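Local coordinates for acetyl-CoA acetyltransferase (Mycobacterium smegmatis, PDB 4EGV), which probably acts as an acyltransferase and is a monomeric protein with the thiolase fold and an additional C-terminal domain, at residues Ser316-Thr321 with Ala437-Gln442; Gly196-Ala201 with Pro305-Arg310; Glu325-Ala330 with Phe402-Ala407. All blocks are in the same frame, centred on the assembly; numbering follows the deposited sequence.

Contact 1: residues Ser316-Thr321 with Ala437-Gln442; sequences SPASVT and AEHDAQ
The carbonyl oxygen of Pro-317, a residue that also packs against His-439, takes two donors from Thr-321. The hydroxyl gives the shorter bond, 2.8 Å from Thr-321 OG1 to Pro-317 O, and comes in from above the carbonyl plane. The backbone Thr-321 N makes the regular helical bond at 3.0 Å to Pro-317 O. Together they tie down the first turn of helix 317-330, a helix of the thiolase fold, and the same turn meets helix 432-440. No hydrogen bond crosses between the segments; the meeting rests on the imidazole of His-439. With chi1 at -168°, its CG lies anti to the backbone N, which swings the ring out toward the start of the other helix. Ala-318 CB sits over one face of the imidazole, displaced toward the rim, and CE1 is the closest ring atom at 4.3 Å from that methyl. Pro-317 meets the same ring obliquely. Glu-304 joins both segments: its OE2 is hydrogen-bonded to Ala-318 N and Ser-316 OG, and its side chain touches Pro-317 and His-439. The interface is small and only partly buried, and at the proline Pro-317 CB stands 4.4 Å from His-439 NE2.

Contact 2: residues Gly196-Ala201 with Pro305-Arg310; sequences GLLENA and PKLLER
Leu-198 on helix 191-206 meets Leu-307 of the connecting loop methyl to methyl, the two CD1 atoms 3.4 Å apart, and this is the close part of the contact. The side chains cross obliquely. Leu-307 has its CG anti to the backbone N (chi1 177°), which carries CD1 to the Leu-198 methyl, whereas Leu-198 leaves its backbone to one side and reaches over with its branch end. Leu-198 CD2 lies near the plane of the guanidinium, at the edge, 4.4 Å from Arg-310 NH1, so apolar packing grades into the rim of a charged group.

That guanidinium is well fixed. Arg-310 turns its side edge to Pro-305 O and holds this one oxygen with two nitrogens: NE at 3.0 Å, almost straight at 163°, and NH2 at 3.2 Å, more bent. The oxygen lies in the guanidinium plane, while Leu-307 CA sits over one face, offset toward the rim. NH1 goes on to the carbonyl of Ile-411, so the arginine draws together its own loop and a distant one.

Packing thins out around this core. Leu-197 points at the loop, but Leu-197 CD1 stays 4.9 Å from Leu-307 CD2, and the side chain touches Thr-461 and Ile-474 instead. Lys-306 lies on the solvent side and makes no contact with the helix. Helix and loop thus share one leucine pair flanked by an arginine, a compact hydrophobic join between helix 191-206 and the strand-to-helix connection of a beta-alpha-beta crossover in the thiolase fold.

Contact 3: residues Glu325-Ala330 with Phe402-Ala407; sequences EALRVA and FALVGA
The ring of Phe-402 approaches Ala-330 obliquely, with CE1 4.5 Å from the alanine CB, and Arg-297, Ile-332 and Ser-421 also pack against this phenylalanine. The other flat pair belongs to the helix itself: the Arg-328 guanidinium has the Glu-325 carboxylate at its edge, close to its plane. It binds side-on with two nitrogens, one to each oxygen. Arg-328 NE reaches Glu-325 OE1 at 3.3 Å from above the carboxylate plane, and Arg-328 NH2 meets Glu-325 OE2 on the syn side at 3.2 Å, closing a salt bridge. Glu-325 OE2 also accepts from Asn-431 N, so the buried glutamate joins an exposed arginine to the chain that leads into helix 432-440.

One turn before Ala-330, Leu-327 meets Leu-404 through their CD1 methyls, 4.1 Å apart, the two side chains crossing at about a right angle. Leu-404 stands up from the strand with its CG anti to the backbone N (chi1 -171°), and this carries its branch to the helix. Phe-402 and Leu-404, two residues apart, face the helix, while Ala-403 and Val-405 turn to the opposite side of the sheet and meet helix 383-397. With a helix on either face of strand 402-409, this is one alpha/beta/alpha part of the five-layered thiolase fold.

How the contacts relate
Helix 317-330 is the common element: its first turn makes contact 1 and its last turns make contact 3, the two centres about 17 Å apart. Contact 2 lies about 14 Å from contact 1, centre to centre, and touches it where His-439 CE1 packs 3.7 Å from Pro-305 CD; contacts 2 and 3, their centres about 25 Å apart, do not meet. Along the chain contact 2 closes first, and contact 3 is then nested within the loop that contact 1 closes. Strand 294-303, the loop of contact 2 and helix 317-330 follow one another, linking helix 191-206, the mixed sheet and helix 432-440 within a single monomer.

Contact 1: residues Ser316-Thr321 with Ala437-Gln442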
loop_
_atom_site.group_PDB
_atom_site.type_symbol
_atom_site.label_atom_id
_atom_site.label_comp_id
_atom_site.label_asym_id
_atom_site.label_seq_id
_atom_site.Cartn_x
_atom_site.Cartn_y
_atom_site.Cartn_z
ATOM N N SER A 316 -7.106 1.739 11.194
ATOM C CA SER A 316 -7.652 2.316 9.982
ATOM C C SER A 316 -8.871 1.480 9.585
ATOM O O SER A 316 -8.730 0.485 8.903
ATOM C CB SER A 316 -6.579 2.359 8.883
ATOM O OG SER A 316 -7.091 2.888 7.677
ATOM N N PRO A 317 -10.063 1.875 10.049
ATOM C CA PRO A 317 -11.294 1.138 9.753
ATOM C C PRO A 317 -11.692 1.168 8.279
ATOM O O PRO A 317 -12.306 0.245 7.822
ATOM C CB PRO A 317 -12.353 1.838 10.612
ATOM C CG PRO A 317 -11.596 2.625 11.595
ATOM C CD PRO A 317 -10.293 2.976 10.993
ATOM N N ALA A 318 -11.338 2.221 7.553
ATOM C CA ALA A 318 -11.561 2.308 6.101
ATOM C C ALA A 318 -10.849 1.217 5.300
ATOM O O ALA A 318 -11.335 0.773 4.287
ATOM C CB ALA A 318 -11.199 3.685 5.568
ATOM N N SER A 319 -9.708 0.756 5.758
ATOM C CA SER A 319 -9.016 -0.281 5.025
ATOM C C SER A 319 -9.726 -1.601 5.172
ATOM O O SER A 319 -9.800 -2.377 4.266
ATOM C CB SER A 319 -7.560 -0.363 5.481
ATOM O OG SER A 319 -6.991 0.933 5.487
ATOM N N VAL A 320 -10.242 -1.848 6.345
ATOM C CA VAL A 320 -10.910 -3.078 6.661
ATOM C C VAL A 320 -12.243 -3.125 5.933
ATOM O O VAL A 320 -12.610 -4.141 5.372
ATOM C CB VAL A 320 -11.143 -3.164 8.184
ATOM C CG1 VAL A 320 -11.877 -4.450 8.572
ATOM C CG2 VAL A 320 -9.826 -2.999 8.938
ATOM N N THR A 321 -12.950 -2.006 5.939
ATOM C CA THR A 321 -14.189 -1.857 5.231
ATOM C C THR A 321 -14.020 -2.150 3.745
ATOM O O THR A 321 -14.871 -2.818 3.146
ATOM C CB THR A 321 -14.770 -0.452 5.433
ATOM O OG1 THR A 321 -14.875 -0.198 6.828
ATOM C CG2 THR A 321 -16.188 -0.324 4.823
ATOM N N ALA A 437 -19.269 7.845 2.347
ATOM C CA ALA A 437 -20.070 8.919 2.925
ATOM C C ALA A 437 -20.490 8.600 4.364
ATOM O O ALA A 437 -20.642 9.511 5.193
ATOM C CB ALA A 437 -21.267 9.252 2.049
ATOM N N GLU A 438 -20.652 7.313 4.664
ATOM C CA GLU A 438 -20.905 6.874 6.042
ATOM C C GLU A 438 -19.717 7.118 6.945
ATOM O O GLU A 438 -19.877 7.618 8.041
ATOM C CB GLU A 438 -21.297 5.406 6.108
ATOM C CG GLU A 438 -22.777 5.174 6.377
ATOM C CD GLU A 438 -23.281 3.846 5.811
ATOM O OE1 GLU A 438 -22.699 2.781 6.132
ATOM O OE2 GLU A 438 -24.262 3.874 5.034
ATOM N N HIS A 439 -18.527 6.770 6.478
ATOM C CA HIS A 439 -17.300 6.987 7.232
ATOM C C HIS A 439 -16.955 8.472 7.342
ATOM O O HIS A 439 -16.357 8.882 8.318
ATOM C CB HIS A 439 -16.139 6.196 6.615
ATOM C CG HIS A 439 -14.925 6.134 7.487
ATOM N ND1 HIS A 439 -13.799 6.889 7.244
ATOM C CD2 HIS A 439 -14.667 5.426 8.614
ATOM C CE1 HIS A 439 -12.903 6.658 8.184
ATOM N NE2 HIS A 439 -13.400 5.768 9.022
ATOM N N ASP A 440 -17.334 9.267 6.342
ATOM C CA ASP A 440 -17.106 10.713 6.352
ATOM C C ASP A 440 -18.009 11.396 7.361
ATOM O O ASP A 440 -17.700 12.495 7.817
ATOM C CB ASP A 440 -17.341 11.338 4.966
ATOM C CG ASP A 440 -16.172 11.122 4.002
ATOM O OD1 ASP A 440 -15.082 10.756 4.474
ATOM O OD2 ASP A 440 -16.343 11.314 2.776
ATOM N N ALA A 441 -19.126 10.738 7.686
ATOM C CA ALA A 441 -20.108 11.217 8.679
ATOM C C ALA A 441 -19.713 10.951 10.140
ATOM O O ALA A 441 -20.278 11.564 11.051
ATOM C CB ALA A 441 -21.499 10.630 8.390
ATOM N N GLN A 442 -18.765 10.043 10.367
ATOM C CA GLN A 442 -18.204 9.813 11.707
ATOM C C GLN A 442 -17.675 11.113 12.317
ATOM O O GLN A 442 -17.130 11.963 11.599
ATOM C CB GLN A 442 -17.060 8.794 11.675
ATOM C CG GLN A 442 -17.417 7.416 11.149
ATOM C CD GLN A 442 -18.214 6.610 12.128
ATOM O OE1 GLN A 442 -19.443 6.554 12.054
ATOM N NE2 GLN A 442 -17.524 5.990 13.071
#

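Contact 2: residues Gly196-Ala201 with Pro305-Arg310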
loop_
_atom_site.group_PDB
_atom_site.type_symbol
_atom_site.label_atom_id
_atom_site.label_comp_id
_atom_site.label_asym_id
_atom_site.label_seq_id
_atom_site.Cartn_x
_atom_site.Cartn_y
_atom_site.Cartn_z
ATOM N N GLY A 196 5.559 5.613 12.093
ATOM C CA GLY A 196 6.028 5.376 13.428
ATOM C C GLY A 196 4.976 5.720 14.439
ATOM O O GLY A 196 4.789 4.982 15.414
ATOM N N LEU A 197 4.299 6.842 14.218
ATOM C CA LEU A 197 3.244 7.304 15.115
ATOM C C LEU A 197 2.041 6.338 15.163
ATOM O O LEU A 197 1.435 6.104 16.204
ATOM C CB LEU A 197 2.778 8.702 14.709
ATOM C CG LEU A 197 3.721 9.858 15.034
ATOM C CD1 LEU A 197 3.566 11.050 14.141
ATOM C CD2 LEU A 197 3.680 10.225 16.478
ATOM N N LEU A 198 1.685 5.786 14.013
ATOM C CA LEU A 198 0.567 4.873 13.878
ATOM C C LEU A 198 0.852 3.565 14.520
ATOM O O LEU A 198 0.029 2.980 15.126
ATOM C CB LEU A 198 0.263 4.606 12.399
ATOM C CG LEU A 198 -0.760 5.423 11.611
ATOM C CD1 LEU A 198 -0.634 6.849 11.840
ATOM C CD2 LEU A 198 -0.703 5.128 10.191
ATOM N N GLU A 199 2.055 3.105 14.313
ATOM C CA GLU A 199 2.565 1.922 14.910
ATOM C C GLU A 199 2.702 1.994 16.416
ATOM O O GLU A 199 2.467 1.034 17.039
ATOM C CB GLU A 199 3.875 1.606 14.253
ATOM C CG GLU A 199 4.254 0.192 14.291
ATOM C CD GLU A 199 3.823 -0.604 13.108
ATOM O OE1 GLU A 199 3.147 -1.592 13.312
ATOM O OE2 GLU A 199 4.200 -0.300 11.997
ATOM N N ASN A 200 3.038 3.143 16.992
ATOM C CA ASN A 200 3.107 3.289 18.421
ATOM C C ASN A 200 1.740 3.514 19.022
ATOM O O ASN A 200 1.494 3.184 20.140
ATOM C CB ASN A 200 4.071 4.392 18.796
ATOM C CG ASN A 200 5.466 3.958 18.775
ATOM O OD1 ASN A 200 5.761 2.851 19.042
ATOM N ND2 ASN A 200 6.330 4.834 18.448
ATOM N N ALA A 201 0.837 4.033 18.234
ATOM C CA ALA A 201 -0.578 4.125 18.623
ATOM C C ALA A 201 -1.295 2.752 18.719
ATOM O O ALA A 201 -2.189 2.574 19.551
ATOM C CB ALA A 201 -1.322 5.085 17.727
ATOM N N PRO A 305 -9.731 10.178 6.817
ATOM C CA PRO A 305 -9.534 11.624 7.012
ATOM C C PRO A 305 -8.111 11.894 7.480
ATOM O O PRO A 305 -7.415 10.945 7.797
ATOM C CB PRO A 305 -10.561 11.972 8.090
ATOM C CG PRO A 305 -10.835 10.680 8.810
ATOM C CD PRO A 305 -10.659 9.602 7.814
ATOM N N LYS A 306 -7.669 13.151 7.518
ATOM C CA LYS A 306 -6.279 13.446 7.909
ATOM C C LYS A 306 -5.956 12.827 9.220
ATOM O O LYS A 306 -6.806 12.652 10.059
ATOM C CB LYS A 306 -5.926 14.938 7.985
ATOM C CG LYS A 306 -7.067 15.900 7.918
ATOM C CD LYS A 306 -6.562 17.311 7.612
ATOM C CE LYS A 306 -7.263 17.843 6.358
ATOM N NZ LYS A 306 -6.362 18.696 5.544
ATOM N N LEU A 307 -4.679 12.557 9.383
ATOM C CA LEU A 307 -4.159 11.846 10.501
ATOM C C LEU A 307 -4.649 12.351 11.836
ATOM O O LEU A 307 -5.062 11.620 12.605
ATOM C CB LEU A 307 -2.644 11.768 10.426
ATOM C CG LEU A 307 -1.954 11.090 11.582
ATOM C CD1 LEU A 307 -2.460 9.721 11.726
ATOM C CD2 LEU A 307 -0.487 11.092 11.341
ATOM N N LEU A 308 -4.670 13.588 12.158
ATOM C CA LEU A 308 -5.092 13.900 13.522
ATOM C C LEU A 308 -6.613 13.907 13.835
ATOM O O LEU A 308 -7.018 14.171 14.962
ATOM C CB LEU A 308 -4.532 15.253 13.807
ATOM C CG LEU A 308 -3.153 15.503 14.398
ATOM C CD1 LEU A 308 -2.459 14.392 15.128
ATOM C CD2 LEU A 308 -2.289 16.465 13.611
ATOM N N GLU A 309 -7.439 13.663 12.825
ATOM C CA GLU A 309 -8.894 13.658 12.971
ATOM C C GLU A 309 -9.415 12.253 13.306
ATOM O O GLU A 309 -10.526 12.104 13.801
ATOM C CB GLU A 309 -9.556 14.173 11.679
ATOM C CG GLU A 309 -9.543 15.707 11.472
ATOM C CD GLU A 309 -9.983 16.174 10.043
ATOM O OE1 GLU A 309 -10.396 15.341 9.173
ATOM O OE2 GLU A 309 -9.914 17.407 9.794
ATOM N N ARG A 310 -8.595 11.235 13.035
ATOM C CA ARG A 310 -8.976 9.812 13.147
ATOM C C ARG A 310 -9.312 9.395 14.565
ATOM O O ARG A 310 -8.583 9.733 15.499
ATOM C CB ARG A 310 -7.883 8.886 12.585
ATOM C CG ARG A 310 -7.614 9.093 11.148
ATOM C CD ARG A 310 -6.535 8.215 10.606
ATOM N NE ARG A 310 -6.175 8.717 9.283
ATOM C CZ ARG A 310 -5.161 8.304 8.545
ATOM N NH1 ARG A 310 -4.364 7.321 8.956
ATOM N NH2 ARG A 310 -4.973 8.890 7.382
#

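Contact 3: residues Glu325-Ala330 with Phe402-Ala407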
loop_
_atom_site.group_PDB
_atom_site.type_symbol
_atom_site.label_atom_id
_atom_site.label_comp_id
_atom_site.label_asym_id
_atom_site.label_seq_id
_atom_site.Cartn_x
_atom_site.Cartn_y
_atom_site.Cartn_z
ATOM N N GLU A 325 -15.989 -5.128 1.879
ATOM C CA GLU A 325 -16.828 -4.808 0.727
ATOM C C GLU A 325 -16.368 -5.534 -0.553
ATOM O O GLU A 325 -17.193 -5.998 -1.351
ATOM C CB GLU A 325 -16.906 -3.292 0.535
ATOM C CG GLU A 325 -17.509 -2.794 -0.787
ATOM C CD GLU A 325 -19.000 -3.082 -0.931
ATOM O OE1 GLU A 325 -19.641 -3.458 0.058
ATOM O OE2 GLU A 325 -19.530 -2.924 -2.040
ATOM N N ALA A 326 -15.057 -5.653 -0.741
ATOM C CA ALA A 326 -14.501 -6.390 -1.854
ATOM C C ALA A 326 -14.803 -7.856 -1.763
ATOM O O ALA A 326 -14.942 -8.501 -2.770
ATOM C CB ALA A 326 -13.058 -6.195 -1.899
ATOM N N LEU A 327 -14.877 -8.381 -0.544
ATOM C CA LEU A 327 -15.290 -9.739 -0.271
ATOM C C LEU A 327 -16.753 -9.967 -0.639
ATOM O O LEU A 327 -17.093 -10.954 -1.263
ATOM C CB LEU A 327 -15.049 -10.064 1.201
ATOM C CG LEU A 327 -14.012 -11.077 1.701
ATOM C CD1 LEU A 327 -12.989 -11.438 0.662
ATOM C CD2 LEU A 327 -13.313 -10.583 2.941
ATOM N N ARG A 328 -17.612 -9.036 -0.248
ATOM C CA ARG A 328 -19.019 -9.102 -0.605
ATOM C C ARG A 328 -19.262 -9.157 -2.135
ATOM O O ARG A 328 -19.801 -10.137 -2.635
ATOM C CB ARG A 328 -19.803 -7.963 0.061
ATOM C CG ARG A 328 -21.302 -8.166 0.035
ATOM C CD ARG A 328 -22.050 -6.896 0.402
ATOM N NE ARG A 328 -21.823 -5.811 -0.545
ATOM C CZ ARG A 328 -22.533 -5.594 -1.650
ATOM N NH1 ARG A 328 -23.539 -6.372 -1.966
ATOM N NH2 ARG A 328 -22.239 -4.582 -2.441
ATOM N N VAL A 329 -18.773 -8.167 -2.845
ATOM C CA VAL A 329 -18.727 -8.147 -4.289
ATOM C C VAL A 329 -18.319 -9.443 -4.989
ATOM O O VAL A 329 -18.844 -9.737 -6.013
ATOM C CB VAL A 329 -17.893 -6.935 -4.766
ATOM C CG1 VAL A 329 -17.892 -6.803 -6.217
ATOM C CG2 VAL A 329 -18.444 -5.717 -4.202
ATOM N N ALA A 330 -17.418 -10.233 -4.446
ATOM C CA ALA A 330 -17.064 -11.487 -5.075
ATOM C C ALA A 330 -18.006 -12.628 -4.815
ATOM O O ALA A 330 -17.941 -13.618 -5.480
ATOM C CB ALA A 330 -15.734 -11.880 -4.664
ATOM N N PHE A 402 -9.456 -18.007 -5.508
ATOM C CA PHE A 402 -9.550 -16.551 -5.412
ATOM C C PHE A 402 -8.356 -15.939 -4.739
ATOM O O PHE A 402 -7.901 -16.470 -3.777
ATOM C CB PHE A 402 -10.798 -16.150 -4.626
ATOM C CG PHE A 402 -12.071 -16.344 -5.372
ATOM C CD1 PHE A 402 -12.708 -15.273 -5.977
ATOM C CD2 PHE A 402 -12.639 -17.609 -5.479
ATOM C CE1 PHE A 402 -13.909 -15.460 -6.675
ATOM C CE2 PHE A 402 -13.821 -17.810 -6.173
ATOM C CZ PHE A 402 -14.466 -16.737 -6.762
ATOM N N ALA A 403 -7.878 -14.796 -5.256
ATOM C CA ALA A 403 -6.701 -14.010 -4.698
ATOM C C ALA A 403 -7.022 -12.541 -4.375
ATOM O O ALA A 403 -7.536 -11.812 -5.209
ATOM C CB ALA A 403 -5.510 -14.076 -5.639
ATOM N N LEU A 404 -6.699 -12.119 -3.165
ATOM C CA LEU A 404 -6.954 -10.753 -2.738
ATOM C C LEU A 404 -5.677 -9.885 -2.790
ATOM O O LEU A 404 -4.609 -10.285 -2.307
ATOM C CB LEU A 404 -7.582 -10.761 -1.341
ATOM C CG LEU A 404 -8.129 -9.464 -0.771
ATOM C CD1 LEU A 404 -9.337 -9.727 0.044
ATOM C CD2 LEU A 404 -7.094 -8.737 0.073
ATOM N N VAL A 405 -5.793 -8.706 -3.384
ATOM C CA VAL A 405 -4.708 -7.752 -3.396
ATOM C C VAL A 405 -5.147 -6.530 -2.608
ATOM O O VAL A 405 -6.197 -6.005 -2.858
ATOM C CB VAL A 405 -4.287 -7.371 -4.863
ATOM C CG1 VAL A 405 -3.222 -6.317 -4.904
ATOM C CG2 VAL A 405 -3.798 -8.583 -5.603
ATOM N N GLY A 406 -4.340 -6.061 -1.665
ATOM C CA GLY A 406 -4.625 -4.804 -0.983
ATOM C C GLY A 406 -3.552 -3.774 -1.238
ATOM O O GLY A 406 -2.386 -4.058 -1.077
ATOM N N ALA A 407 -3.960 -2.565 -1.607
ATOM C CA ALA A 407 -3.023 -1.501 -2.002
ATOM C C ALA A 407 -3.146 -0.261 -1.147
ATOM O O ALA A 407 -4.161 0.371 -1.154
ATOM C CB ALA A 407 -3.226 -1.145 -3.484
#